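PDB 6VVG: arginine kinase from Cydia pomonella granulosis virus, which probably acts as a serine/threonine protein kinase, binding ATP and transferring its phosphate to protein substrates. Local coordinates for residues S58-F61 with D62-L66. Sequence-based numbering, arbitrary orientation.
Sequences SLEF and DVHIL
Glu60 and His64, one helical turn apart, lean the same way from their helix and share a water. Followed outward from CB, Glu60 holds CG anti to the backbone N (chi1 -177°) and stays extended, which carries the chain alongside the imidazole: CG passes NE2 of His64 at 4.1 Å, and the carboxylate and imidazole planes are 18° apart. At the tip, OE2 accepts a bond from the water at 2.6 Å, and the same water lies 2.8 Å from NE2 of His64. OE2 also forms a salt bridge with Lys49, a residue that binds AMP. This lysine–glutamate pair, on a short helix packed against the five-stranded antiparallel sheet, identifies 59-66 as the regulatory αC helix of the protein kinase N-lobe, and the bridge is characteristic of active-like kinase conformations. His64 is fixed at its other nitrogen, where ND1 is hydrogen-bonded to the carbonyl of Ile74, so both ring nitrogens have polar partners. Its CD2 lies 2.9 Å from Glu60 O, near the ring plane, while the backbone bond from His64 N to that same oxygen is weak. Shorter helical bonds flank it, Val63 N to Leu59 O and Ile65 N to Phe61 O, both 3.1 Å. On another side of the helix, Ile65 lays CG1 over one face of the Phe61 ring, 3.8 Å from the centroid and 20° off the normal, a CH-pi contact displaced toward CZ. Phe61 packs against Phe79 of its own chain and meets Phe79 and Phe81 of the second subunit edge-to-face, consistent with side-to-side dimerization centred on this helix. Asp62 OD1 lies close to Asp62 OD1 of the second subunit, and these paired carboxylates would probably favour protonation of one.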
# COMPACT_ATOMS: atom_id res chain seq x y z
N SER A 58 -1.75 -6.85 -1.73
CA SER A 58 -2.19 -5.72 -2.54
C SER A 58 -1.08 -4.71 -2.78
O SER A 58 -1.09 -3.99 -3.79
CB SER A 58 -3.40 -5.04 -1.89
OG SER A 58 -3.04 -4.41 -0.67
N LEU A 59 -0.11 -4.63 -1.87
CA LEU A 59 0.98 -3.67 -2.03
C LEU A 59 1.83 -3.97 -3.26
O LEU A 59 2.53 -3.08 -3.74
CB LEU A 59 1.86 -3.66 -0.78
CG LEU A 59 2.58 -2.35 -0.46
CD1 LEU A 59 1.58 -1.27 -0.09
CD2 LEU A 59 3.61 -2.55 0.65
N GLU A 60 1.81 -5.21 -3.75
CA GLU A 60 2.55 -5.53 -4.97
C GLU A 60 2.11 -4.64 -6.13
O GLU A 60 2.93 -4.22 -6.94
CB GLU A 60 2.37 -7.01 -5.32
CG GLU A 60 3.17 -7.46 -6.53
CD GLU A 60 3.19 -8.97 -6.69
OE1 GLU A 60 2.49 -9.67 -5.93
OE2 GLU A 60 3.91 -9.46 -7.59
N PHE A 61 0.81 -4.34 -6.20
CA PHE A 61 0.31 -3.44 -7.23
C PHE A 61 0.91 -2.04 -7.06
O PHE A 61 1.37 -1.43 -8.04
CB PHE A 61 -1.22 -3.39 -7.17
CG PHE A 61 -1.84 -2.39 -8.12
CD1 PHE A 61 -1.78 -2.60 -9.49
CD2 PHE A 61 -2.47 -1.26 -7.64
CE1 PHE A 61 -2.35 -1.69 -10.36
CE2 PHE A 61 -3.04 -0.35 -8.50
CZ PHE A 61 -2.97 -0.56 -9.87
N ASP A 62 0.94 -1.54 -5.83
CA ASP A 62 1.43 -0.18 -5.60
C ASP A 62 2.88 -0.03 -6.04
O ASP A 62 3.25 1.00 -6.63
CB ASP A 62 1.31 0.18 -4.12
CG ASP A 62 -0.11 0.06 -3.60
OD1 ASP A 62 -0.66 -1.06 -3.66
OD2 ASP A 62 -0.67 1.08 -3.14
N VAL A 63 3.72 -1.01 -5.75
CA VAL A 63 5.14 -0.89 -6.07
C VAL A 63 5.32 -0.71 -7.57
O VAL A 63 6.08 0.16 -8.02
CB VAL A 63 5.93 -2.10 -5.55
CG1 VAL A 63 7.37 -2.04 -6.03
CG2 VAL A 63 5.87 -2.15 -4.03
N HIS A 64 4.63 -1.52 -8.37
CA HIS A 64 4.69 -1.35 -9.82
C HIS A 64 4.31 0.07 -10.21
O HIS A 64 5.03 0.74 -10.95
CB HIS A 64 3.77 -2.35 -10.52
CG HIS A 64 4.23 -3.77 -10.45
ND1 HIS A 64 5.17 -4.29 -11.31
CD2 HIS A 64 3.86 -4.79 -9.64
CE1 HIS A 64 5.37 -5.56 -11.02
NE2 HIS A 64 4.59 -5.89 -10.01
N ILE A 65 3.16 0.54 -9.72
CA ILE A 65 2.65 1.85 -10.11
C ILE A 65 3.58 2.95 -9.60
O ILE A 65 4.00 3.83 -10.37
CB ILE A 65 1.22 2.05 -9.58
CG1 ILE A 65 0.27 1.00 -10.16
CG2 ILE A 65 0.74 3.46 -9.90
CD1 ILE A 65 0.29 0.90 -11.66
N LEU A 66 3.89 2.93 -8.31
CA LEU A 66 4.71 3.99 -7.73
C LEU A 66 6.04 4.12 -8.45
O LEU A 66 6.55 5.23 -8.64
CB LEU A 66 4.93 3.72 -6.24
CG LEU A 66 3.73 3.94 -5.32
CD1 LEU A 66 4.06 3.48 -3.90
CD2 LEU A 66 3.31 5.40 -5.33
O HOH W 1 5.76 -7.97 -8.57